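PDB 3D2L: SAM-dependent methyltransferase from Exiguobacterium sibiricum 255-15, which probably transfers a methyl group from S-adenosylmethionine to an acceptor not yet identified. Local coordinates for residues A[136-140]-A[141-145]; A[103-106]-A[107-111]; A[199-202]-A[203-207]; A[16-20]-A[21-25]. One frame throughout, in Å; residues are numbered along the deposited sequence.

Contact 1 of 4, residues A[136-140]-A[141-145]; sequences DVHSP and YKMET
His138 lies across the side chain of Met143, a selenomethionine, at about a right angle, CB of His138 coming within 3.8 Å of SE of Met143. The pair straddles a helix N-cap: strand 131-138 of the Rossmann-like sheet ends at His138, Ser139 takes the N-cap position, and helix 140-144 starts on Pro140. The selenium stands oblique to the imidazole, 4.7 Å from the ring centroid of His138. Bent at chi2 and chi3, the Met143 chain passes SE alongside CB of His138; the residue is modelled in two conformers, and the selenium contact described belongs to one of them. The cap is set by Ser139, whose OG accepts from N of Lys142 at 3.1 Å with an N-H...O angle of 159°. A chi1 of 60° places OG between the backbone N and the carbonyl carbon, facing the first helical turn, and the same hydroxyl also bonds to the carbonyl of Ala233. The bonds to Ser139 O from the N atoms of Lys142 and Met143 are weak, whereas Pro140 O takes a sound one from N of Glu144 at 3.0 Å. NE2 of the His138 imidazole is bonded to Gln198, and Phe147 meets the ring edge-to-face, so the histidine is held from several directions. Lys142, extended beyond CG, runs its CD to 3.6 Å from ND1 of His138. Between His138 ND1 and Lys142 NZ sits a water in the plane of the imidazole, 2.8 Å from ND1 of His138 and accepting from NZ of Lys142 at 2.6 Å.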
loop_
_atom_site.group_PDB
_atom_site.type_symbol
_atom_site.label_atom_id
_atom_site.label_comp_id
_atom_site.label_asym_id
_atom_site.label_seq_id
_atom_site.Cartn_x
_atom_site.Cartn_y
_atom_site.Cartn_z
ATOM N N ASP A 136 -5.684 2.506 -3.172
ATOM C CA ASP A 136 -6.188 3.584 -2.325
ATOM C C ASP A 136 -5.021 4.511 -2.004
ATOM O O ASP A 136 -3.859 4.057 -1.812
ATOM C CB ASP A 136 -6.837 3.059 -1.042
ATOM C CG ASP A 136 -5.896 2.170 -0.233
ATOM O OD1 ASP A 136 -5.672 0.995 -0.623
ATOM O OD2 ASP A 136 -5.419 2.648 0.814
ATOM N N VAL A 137 -5.332 5.808 -1.987
ATOM C CA VAL A 137 -4.321 6.855 -1.789
ATOM C C VAL A 137 -4.815 7.939 -0.872
ATOM O O VAL A 137 -6.014 8.058 -0.621
ATOM C CB VAL A 137 -3.895 7.535 -3.141
ATOM C CG1 VAL A 137 -3.024 6.601 -4.005
ATOM C CG2 VAL A 137 -5.103 8.046 -3.929
ATOM N N HIS A 138 -3.876 8.722 -0.357
ATOM C CA HIS A 138 -4.214 9.875 0.434
ATOM C C HIS A 138 -4.905 10.909 -0.444
ATOM O O HIS A 138 -4.587 11.042 -1.615
ATOM C CB HIS A 138 -2.959 10.547 1.031
ATOM C CG HIS A 138 -2.124 9.636 1.875
ATOM N ND1 HIS A 138 -2.662 8.852 2.867
ATOM C CD2 HIS A 138 -0.787 9.409 1.896
ATOM C CE1 HIS A 138 -1.695 8.198 3.479
ATOM N NE2 HIS A 138 -0.544 8.518 2.910
ATOM N N SER A 139 -5.845 11.630 0.155
ATOM C CA SER A 139 -6.496 12.729 -0.496
ATOM C C SER A 139 -5.623 13.933 -0.264
ATOM O O SER A 139 -4.825 13.929 0.691
ATOM C CB SER A 139 -7.819 13.006 0.167
ATOM O OG SER A 139 -7.601 13.332 1.533
ATOM N N PRO A 140 -5.750 14.967 -1.123
ATOM C CA PRO A 140 -5.081 16.257 -0.875
ATOM C C PRO A 140 -5.407 16.832 0.522
ATOM O O PRO A 140 -4.520 17.357 1.194
ATOM C CB PRO A 140 -5.654 17.148 -1.975
ATOM C CG PRO A 140 -5.944 16.224 -3.062
ATOM C CD PRO A 140 -6.475 14.989 -2.405
ATOM N N TYR A 141 -6.652 16.688 0.970
ATOM C CA TYR A 141 -7.085 17.170 2.287
ATOM C C TYR A 141 -6.286 16.560 3.440
ATOM O O TYR A 141 -5.920 17.267 4.382
ATOM C CB TYR A 141 -8.584 16.886 2.473
ATOM C CG TYR A 141 -9.162 17.337 3.796
ATOM C CD1 TYR A 141 -9.509 18.671 4.006
ATOM C CD2 TYR A 141 -9.383 16.437 4.820
ATOM C CE1 TYR A 141 -10.038 19.084 5.207
ATOM C CE2 TYR A 141 -9.904 16.846 6.030
ATOM C CZ TYR A 141 -10.230 18.162 6.213
ATOM O OH TYR A 141 -10.763 18.565 7.405
ATOM N N LYS A 142 -6.019 15.252 3.375
ATOM C CA LYS A 142 -5.217 14.565 4.401
ATOM C C LYS A 142 -3.830 15.156 4.479
ATOM O O LYS A 142 -3.303 15.411 5.562
ATOM C CB LYS A 142 -5.107 13.074 4.111
ATOM C CG LYS A 142 -4.331 12.314 5.172
ATOM C CD LYS A 142 -4.601 10.863 5.073
ATOM C CE LYS A 142 -3.945 10.051 6.167
ATOM N NZ LYS A 142 -4.414 8.605 6.063
HETATM N N MSE A 143 -3.236 15.379 3.316
HETATM C CA MSE A 143 -1.905 15.979 3.246
HETATM C C MSE A 143 -1.903 17.340 3.927
HETATM O O MSE A 143 -0.966 17.676 4.650
HETATM C CB MSE A 143 -1.457 16.160 1.793
HETATM C CG MSE A 143 -1.504 14.904 0.925
HETATM SE SE MSE A 143 -0.502 13.387 1.637
HETATM C CE MSE A 143 1.154 14.339 1.954
ATOM N N GLU A 144 -2.964 18.111 3.699
ATOM C CA GLU A 144 -3.040 19.459 4.241
ATOM C C GLU A 144 -3.473 19.523 5.713
ATOM O O GLU A 144 -3.388 20.586 6.329
ATOM C CB GLU A 144 -3.945 20.324 3.359
ATOM C CG GLU A 144 -3.590 20.339 1.844
ATOM C CD GLU A 144 -2.251 20.998 1.494
ATOM O OE1 GLU A 144 -1.210 20.642 2.080
ATOM O OE2 GLU A 144 -2.241 21.847 0.579
ATOM N N THR A 145 -3.902 18.394 6.291
ATOM C CA THR A 145 -4.325 18.346 7.702
ATOM C C THR A 145 -3.464 17.421 8.589
ATOM O O THR A 145 -2.611 17.902 9.335
ATOM C CB THR A 145 -5.842 17.975 7.848
ATOM O OG1 THR A 145 -6.081 16.675 7.302
ATOM C CG2 THR A 145 -6.760 19.018 7.154
HETATM O O HOH W 1 -5.258 8.278 3.617
#

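Contact 2 of 4, residues A[103-106]-A[107-111]; sequences LCDS and LNYLQ
Asp105 and Asn108 meet where CB of Asp105 comes within 3.4 Å of OD1 of Asn108, and a backbone bond links the same residues: Asn108 N donates to Asp105 O at 3.0 Å. One residue on, Tyr109 N donates to Ser106 O at 3.2 Å; this N-H points more directly at its acceptor (165° against 133°). Both amide atoms of Asn108 are used, ND2 by the carbonyl of Arg199 and OD1 by the backbone N of His138, which fixes the flip of the group. The Asp105 carboxylate is likewise engaged at each oxygen: OD1 forms a salt bridge with Arg235, while OD2 accepts from Gln198 and, at 3.1 Å from OD2 of Asp105, from a water. That water reaches OH of Tyr109 at 2.8 Å, bridging the carboxylate to the phenol. In one of its two modelled conformers, Ser106 bonds through OG to the carbonyl of Gly41. The Tyr109 ring, with CG beside its backbone N (chi1 -72°), sets its edge against Ser106 O, CD2 of Tyr109 lying 3.4 Å away. A type I' turn over Leu103 to Ser106 thus runs into the 3-10 segment 107-109, in the loop following strand 97-102, the fourth strand of a Rossmann-like methyltransferase sheet.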
loop_
_atom_site.group_PDB
_atom_site.type_symbol
_atom_site.label_atom_id
_atom_site.label_comp_id
_atom_site.label_asym_id
_atom_site.label_seq_id
_atom_site.Cartn_x
_atom_site.Cartn_y
_atom_site.Cartn_z
ATOM N N LEU A 103 -2.356 -1.425 -2.032
ATOM C CA LEU A 103 -3.118 -1.025 -0.874
ATOM C C LEU A 103 -2.401 -0.219 0.171
ATOM O O LEU A 103 -1.171 -0.174 0.222
ATOM C CB LEU A 103 -3.686 -2.300 -0.215
ATOM C CG LEU A 103 -4.478 -3.268 -1.077
ATOM C CD1 LEU A 103 -4.885 -4.483 -0.203
ATOM C CD2 LEU A 103 -5.692 -2.606 -1.687
ATOM N N CYS A 104 -3.223 0.450 0.990
ATOM C CA CYS A 104 -2.772 1.227 2.142
ATOM C C CYS A 104 -1.769 2.315 1.779
ATOM O O CYS A 104 -0.720 2.426 2.381
ATOM C CB CYS A 104 -2.201 0.299 3.188
ATOM S SG CYS A 104 -3.373 -1.079 3.587
ATOM N N ASP A 105 -2.135 3.134 0.801
ATOM C CA ASP A 105 -1.315 4.261 0.343
ATOM C C ASP A 105 0.108 3.914 -0.101
ATOM O O ASP A 105 0.990 4.791 -0.201
ATOM C CB ASP A 105 -1.352 5.479 1.310
ATOM C CG ASP A 105 -0.928 5.146 2.745
ATOM O OD1 ASP A 105 -1.797 4.715 3.514
ATOM O OD2 ASP A 105 0.246 5.357 3.113
ATOM N N SER A 106 0.328 2.643 -0.443
ATOM C CA SER A 106 1.614 2.208 -0.957
ATOM C C SER A 106 1.979 2.941 -2.254
ATOM O O SER A 106 3.163 3.216 -2.529
ATOM C CB SER A 106 1.569 0.721 -1.234
ATOM O OG SER A 106 2.858 0.291 -1.570
ATOM N N LEU A 107 0.966 3.253 -3.062
ATOM C CA LEU A 107 1.213 3.954 -4.328
ATOM C C LEU A 107 1.776 5.311 -4.070
ATOM O O LEU A 107 2.535 5.852 -4.894
ATOM C CB LEU A 107 -0.082 4.048 -5.176
ATOM C CG LEU A 107 0.171 4.495 -6.626
ATOM C CD1 LEU A 107 0.732 3.423 -7.530
ATOM C CD2 LEU A 107 -1.157 5.035 -7.160
ATOM N N ASN A 108 1.424 5.901 -2.921
ATOM C CA ASN A 108 1.930 7.231 -2.579
ATOM C C ASN A 108 3.435 7.367 -2.296
ATOM O O ASN A 108 3.944 8.484 -2.221
ATOM C CB ASN A 108 1.102 7.887 -1.449
ATOM C CG ASN A 108 -0.297 8.238 -1.864
ATOM O OD1 ASN A 108 -1.255 7.705 -1.301
ATOM N ND2 ASN A 108 -0.438 9.032 -2.907
ATOM N N TYR A 109 4.153 6.257 -2.175
ATOM C CA TYR A 109 5.586 6.287 -1.982
ATOM C C TYR A 109 6.317 6.641 -3.270
ATOM O O TYR A 109 7.455 7.026 -3.218
ATOM C CB TYR A 109 6.102 4.978 -1.397
ATOM C CG TYR A 109 5.692 4.825 0.058
ATOM C CD1 TYR A 109 6.344 5.508 1.079
ATOM C CD2 TYR A 109 4.698 3.937 0.399
ATOM C CE1 TYR A 109 5.920 5.343 2.441
ATOM C CE2 TYR A 109 4.276 3.773 1.699
ATOM C CZ TYR A 109 4.886 4.471 2.712
ATOM O OH TYR A 109 4.406 4.260 3.979
ATOM N N LEU A 110 5.629 6.563 -4.414
ATOM C CA LEU A 110 6.222 6.955 -5.677
ATOM C C LEU A 110 6.546 8.407 -5.600
ATOM O O LEU A 110 5.804 9.161 -4.995
ATOM C CB LEU A 110 5.292 6.673 -6.850
ATOM C CG LEU A 110 5.025 5.159 -7.013
ATOM C CD1 LEU A 110 4.025 4.873 -8.154
ATOM C CD2 LEU A 110 6.347 4.449 -7.226
ATOM N N GLN A 111 7.620 8.817 -6.266
ATOM C CA GLN A 111 8.079 10.187 -6.129
ATOM C C GLN A 111 7.768 11.128 -7.267
ATOM O O GLN A 111 7.700 12.331 -7.045
ATOM C CB GLN A 111 9.589 10.173 -5.853
ATOM C CG GLN A 111 9.900 9.440 -4.533
ATOM C CD GLN A 111 11.322 9.652 -4.038
ATOM O OE1 GLN A 111 12.170 10.250 -4.736
ATOM N NE2 GLN A 111 11.603 9.138 -2.838
HETATM O O HOH W 2 1.933 2.973 4.101
#

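Contact 3 of 4, residues A[199-202]-A[203-207]; sequences RTYP and PEQYI
The start of helix 203-212, with Pro202 at its N-cap, forms this contact, and the chain leading in from strand 189-199 lays Tyr201 against Tyr206 of the first helical turn. The two rings make an offset edge-to-face pair: planes 84° apart, centroids of Tyr201 and Tyr206 separated by 5.6 Å, the edge of Tyr201 directed to the face of Tyr206. CD1 of Tyr201 and CZ of Tyr206 approach to 3.7 Å. Tyr206 reaches back over the N-terminus because its CG lies beside the backbone N (chi1 -75°), which carries the ring past the carbonyls of Tyr201 and Pro202. At the edge of the Tyr206 ring, in its plane, lies Thr200 OG1, which bonds to the carbonyl of His138. An alanine in place of Tyr206 is likely to leave the edge of Tyr201 without the face it packs on and to open a gap beside Val137 and Leu107. Gln205 runs alongside Tyr201, the CB atoms of Gln205 and Tyr201 3.8 Å apart, before bending away at chi2, its amide nearly perpendicular to the Tyr201 ring. Trp209 adds a second edge-to-face neighbour for Tyr201. The backbone closes the turn with a bond from Gln205 N to Pro202 O, 2.9 Å long.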
loop_
_atom_site.group_PDB
_atom_site.type_symbol
_atom_site.label_atom_id
_atom_site.label_comp_id
_atom_site.label_asym_id
_atom_site.label_seq_id
_atom_site.Cartn_x
_atom_site.Cartn_y
_atom_site.Cartn_z
ATOM N N ARG A 199 3.681 11.271 -1.734
ATOM C CA ARG A 199 3.143 12.309 -2.542
ATOM C C ARG A 199 1.820 11.845 -3.146
ATOM O O ARG A 199 1.625 10.670 -3.526
ATOM C CB ARG A 199 4.155 12.707 -3.649
ATOM C CG ARG A 199 3.683 13.798 -4.572
ATOM C CD ARG A 199 4.751 14.087 -5.590
ATOM N NE ARG A 199 4.336 15.159 -6.480
ATOM C CZ ARG A 199 5.059 15.578 -7.493
ATOM N NH1 ARG A 199 6.253 15.046 -7.730
ATOM N NH2 ARG A 199 4.596 16.562 -8.246
ATOM N N THR A 200 0.884 12.776 -3.195
ATOM C CA THR A 200 -0.389 12.501 -3.777
ATOM C C THR A 200 -0.759 13.590 -4.783
ATOM O O THR A 200 0.003 14.567 -5.004
ATOM C CB THR A 200 -1.472 12.209 -2.688
ATOM O OG1 THR A 200 -2.494 11.389 -3.256
ATOM C CG2 THR A 200 -2.065 13.524 -2.086
ATOM N N TYR A 201 -1.888 13.357 -5.439
ATOM C CA TYR A 201 -2.441 14.188 -6.484
ATOM C C TYR A 201 -3.966 14.234 -6.343
ATOM O O TYR A 201 -4.578 13.343 -5.683
ATOM C CB TYR A 201 -2.088 13.595 -7.867
ATOM C CG TYR A 201 -0.600 13.439 -8.083
ATOM C CD1 TYR A 201 0.059 12.246 -7.738
ATOM C CD2 TYR A 201 0.158 14.480 -8.614
ATOM C CE1 TYR A 201 1.423 12.116 -7.901
ATOM C CE2 TYR A 201 1.514 14.335 -8.824
ATOM C CZ TYR A 201 2.143 13.155 -8.454
ATOM O OH TYR A 201 3.509 13.014 -8.638
ATOM N N PRO A 202 -4.595 15.289 -6.906
ATOM C CA PRO A 202 -6.054 15.282 -6.952
ATOM C C PRO A 202 -6.537 14.011 -7.684
ATOM O O PRO A 202 -5.873 13.539 -8.593
ATOM C CB PRO A 202 -6.383 16.542 -7.752
ATOM C CG PRO A 202 -5.227 17.458 -7.501
ATOM C CD PRO A 202 -4.032 16.546 -7.434
ATOM N N PRO A 203 -7.664 13.428 -7.267
ATOM C CA PRO A 203 -8.139 12.210 -7.937
ATOM C C PRO A 203 -8.231 12.293 -9.463
ATOM O O PRO A 203 -7.950 11.333 -10.146
ATOM C CB PRO A 203 -9.523 11.988 -7.324
ATOM C CG PRO A 203 -9.450 12.657 -6.008
ATOM C CD PRO A 203 -8.518 13.815 -6.127
ATOM N N GLU A 204 -8.601 13.445 -9.979
ATOM C CA GLU A 204 -8.694 13.649 -11.417
ATOM C C GLU A 204 -7.363 13.394 -12.137
ATOM O O GLU A 204 -7.372 13.020 -13.287
ATOM C CB GLU A 204 -9.115 15.088 -11.711
ATOM C CG GLU A 204 -10.516 15.444 -11.223
ATOM C CD GLU A 204 -10.666 15.655 -9.700
ATOM O OE1 GLU A 204 -9.662 15.900 -8.966
ATOM O OE2 GLU A 204 -11.837 15.590 -9.250
ATOM N N GLN A 205 -6.235 13.667 -11.476
ATOM C CA GLN A 205 -4.922 13.436 -12.077
ATOM C C GLN A 205 -4.684 11.946 -12.213
ATOM O O GLN A 205 -4.201 11.480 -13.246
ATOM C CB GLN A 205 -3.787 14.039 -11.239
ATOM C CG GLN A 205 -2.418 13.750 -11.840
ATOM C CD GLN A 205 -2.258 14.327 -13.228
ATOM O OE1 GLN A 205 -1.867 15.471 -13.366
ATOM N NE2 GLN A 205 -2.515 13.530 -14.259
ATOM N N TYR A 206 -5.038 11.195 -11.169
ATOM C CA TYR A 206 -4.930 9.746 -11.221
ATOM C C TYR A 206 -5.844 9.104 -12.288
ATOM O O TYR A 206 -5.442 8.147 -12.926
ATOM C CB TYR A 206 -5.237 9.097 -9.866
ATOM C CG TYR A 206 -4.115 9.242 -8.811
ATOM C CD1 TYR A 206 -2.935 8.498 -8.914
ATOM C CD2 TYR A 206 -4.291 10.027 -7.702
ATOM C CE1 TYR A 206 -1.927 8.603 -7.959
ATOM C CE2 TYR A 206 -3.324 10.117 -6.721
ATOM C CZ TYR A 206 -2.136 9.408 -6.851
ATOM O OH TYR A 206 -1.173 9.511 -5.888
ATOM N N ILE A 207 -7.072 9.586 -12.414
ATOM C CA ILE A 207 -8.047 9.122 -13.434
ATOM C C ILE A 207 -7.445 9.335 -14.818
ATOM O O ILE A 207 -7.513 8.468 -15.649
ATOM C CB ILE A 207 -9.406 9.884 -13.337
ATOM C CG1 ILE A 207 -10.175 9.516 -12.040
ATOM C CG2 ILE A 207 -10.307 9.599 -14.580
ATOM C CD1 ILE A 207 -11.307 10.574 -11.633
#

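Contact 4 of 4, residues A[16-20]-A[21-25]; sequences QDVPY and PEWVA
Tyr20 O is approached by two helical N-H groups: Val24 N donates to it at 3.2 Å in a nearly straight bond (N-H...O 165°), while the bond from Trp23 N is weak. Just before it, Pro19 O accepts from Glu22 N at 2.9 Å, and Pro19 is itself the centre of an inverse gamma turn, so the chain turns tightly as it enters helix 20-30. Pro19 O also lies near the plane of the Trp23 indole at its edge, 3.3 Å from CE3 of Trp23. Trp23 folds back over this entry with CG beside its backbone N (chi1 -80°), bringing the six-membered ring to the preceding loop. There Val18 CG1 reaches CZ3 of Trp23 at 3.7 Å, and Pro19 CG stands a little farther from the same carbon. That Val18 methyl also lies over one face of Tyr20, 3.5 Å above the ring centre, so the one methyl touches both aromatic groups. The Tyr20 and Trp23 rings are oblique to one another, planes at 43°. NE1 of Trp23 bonds to the carboxylate of Asp136. A leucine in place of Trp23 would probably leave that carboxylate without its indole donor and Val18 CG1 without its contact to CZ3. Phe224 is set edge-to-face against the indole. The helix start packs on helix 46-51 through Tyr20 and Val24 and reaches Asp136, near the end of strand 131-138, through Trp23.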
loop_
_atom_site.group_PDB
_atom_site.type_symbol
_atom_site.label_atom_id
_atom_site.label_comp_id
_atom_site.label_asym_id
_atom_site.label_seq_id
_atom_site.Cartn_x
_atom_site.Cartn_y
_atom_site.Cartn_z
ATOM N N GLN A 16 -0.439 -2.605 14.270
ATOM C CA GLN A 16 -1.207 -3.665 14.908
ATOM C C GLN A 16 -2.718 -3.382 14.948
ATOM O O GLN A 16 -3.507 -4.317 14.835
ATOM C CB GLN A 16 -0.647 -3.968 16.303
ATOM C CG GLN A 16 -0.685 -2.808 17.279
ATOM C CD GLN A 16 0.251 -3.018 18.454
ATOM O OE1 GLN A 16 0.647 -4.143 18.758
ATOM N NE2 GLN A 16 0.604 -1.926 19.125
ATOM N N ASP A 17 -3.106 -2.106 15.074
ATOM C CA ASP A 17 -4.518 -1.698 15.100
ATOM C C ASP A 17 -5.106 -1.241 13.752
ATOM O O ASP A 17 -6.268 -0.842 13.705
ATOM C CB ASP A 17 -4.720 -0.580 16.134
ATOM C CG ASP A 17 -4.448 -1.042 17.555
ATOM O OD1 ASP A 17 -4.470 -2.277 17.811
ATOM O OD2 ASP A 17 -4.231 -0.161 18.417
ATOM N N VAL A 18 -4.315 -1.280 12.680
ATOM C CA VAL A 18 -4.787 -0.931 11.326
ATOM C C VAL A 18 -5.808 -1.987 10.910
ATOM O O VAL A 18 -5.487 -3.166 10.894
ATOM C CB VAL A 18 -3.628 -0.876 10.326
ATOM C CG1 VAL A 18 -4.140 -0.821 8.868
ATOM C CG2 VAL A 18 -2.751 0.315 10.631
ATOM N N PRO A 19 -7.042 -1.572 10.587
ATOM C CA PRO A 19 -8.116 -2.516 10.258
ATOM C C PRO A 19 -8.041 -3.035 8.829
ATOM O O PRO A 19 -8.912 -2.740 8.007
ATOM C CB PRO A 19 -9.373 -1.665 10.476
ATOM C CG PRO A 19 -8.936 -0.312 10.027
ATOM C CD PRO A 19 -7.521 -0.172 10.508
ATOM N N TYR A 20 -6.999 -3.818 8.549
ATOM C CA TYR A 20 -6.788 -4.437 7.248
ATOM C C TYR A 20 -7.986 -5.183 6.694
ATOM O O TYR A 20 -8.221 -5.145 5.484
ATOM C CB TYR A 20 -5.590 -5.374 7.297
ATOM C CG TYR A 20 -4.300 -4.651 7.450
ATOM C CD1 TYR A 20 -3.815 -3.851 6.427
ATOM C CD2 TYR A 20 -3.559 -4.769 8.602
ATOM C CE1 TYR A 20 -2.646 -3.191 6.556
ATOM C CE2 TYR A 20 -2.370 -4.116 8.734
ATOM C CZ TYR A 20 -1.907 -3.344 7.707
ATOM O OH TYR A 20 -0.714 -2.657 7.852
ATOM N N PRO A 21 -8.766 -5.871 7.557
ATOM C CA PRO A 21 -9.931 -6.526 6.995
ATOM C C PRO A 21 -10.921 -5.612 6.250
ATOM O O PRO A 21 -11.717 -6.096 5.447
ATOM C CB PRO A 21 -10.567 -7.187 8.217
ATOM C CG PRO A 21 -9.432 -7.425 9.124
ATOM C CD PRO A 21 -8.613 -6.183 8.985
ATOM N N GLU A 22 -10.899 -4.315 6.526
ATOM C CA GLU A 22 -11.733 -3.360 5.806
ATOM C C GLU A 22 -11.242 -3.199 4.354
ATOM O O GLU A 22 -12.042 -3.007 3.430
ATOM C CB GLU A 22 -11.687 -2.011 6.498
ATOM C CG GLU A 22 -12.328 -1.984 7.867
ATOM C CD GLU A 22 -13.755 -1.492 7.827
ATOM O OE1 GLU A 22 -13.982 -0.376 7.279
ATOM O OE2 GLU A 22 -14.632 -2.195 8.382
ATOM N N TRP A 23 -9.936 -3.245 4.144
ATOM C CA TRP A 23 -9.425 -3.199 2.760
ATOM C C TRP A 23 -9.790 -4.479 2.031
ATOM O O TRP A 23 -10.175 -4.448 0.873
ATOM C CB TRP A 23 -7.910 -3.021 2.708
ATOM C CG TRP A 23 -7.404 -1.636 2.893
ATOM C CD1 TRP A 23 -7.041 -0.767 1.903
ATOM C CD2 TRP A 23 -7.152 -0.964 4.130
ATOM N NE1 TRP A 23 -6.623 0.415 2.450
ATOM C CE2 TRP A 23 -6.640 0.311 3.812
ATOM C CE3 TRP A 23 -7.307 -1.314 5.482
ATOM C CZ2 TRP A 23 -6.279 1.243 4.793
ATOM C CZ3 TRP A 23 -6.941 -0.385 6.460
ATOM C CH2 TRP A 23 -6.430 0.866 6.110
ATOM N N VAL A 24 -9.665 -5.608 2.723
ATOM C CA VAL A 24 -9.979 -6.910 2.153
ATOM C C VAL A 24 -11.457 -6.992 1.813
ATOM O O VAL A 24 -11.813 -7.491 0.738
ATOM C CB VAL A 24 -9.559 -8.062 3.110
ATOM C CG1 VAL A 24 -10.006 -9.409 2.576
ATOM C CG2 VAL A 24 -8.069 -8.037 3.287
ATOM N N ALA A 25 -12.329 -6.478 2.685
ATOM C CA ALA A 25 -13.764 -6.508 2.407
ATOM C C ALA A 25 -14.069 -5.727 1.128
ATOM O O ALA A 25 -14.924 -6.117 0.342
ATOM C CB ALA A 25 -14.589 -5.989 3.619
#

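Contact 2 is the most central, its centre about 5 Å from the centre of the chain, and is largely buried; contacts 1, 3 and 4 are partly buried helix starts whose centres lie about 12 to 16 Å from that point. Strand 131-138 and the 103-111 loop hold contacts 1, 2 and 3 together, and Asp136 OD1, accepting from Cys104 N, adds a further tie between the first two. Contacts 3 and 4 do not touch, their nearest atoms about 13 Å apart. Charged and amide groups dominate the buried contact 2, whereas the helix starts differ: aromatic rings fold back over those of contacts 3 and 4, and a serine caps that of contact 1.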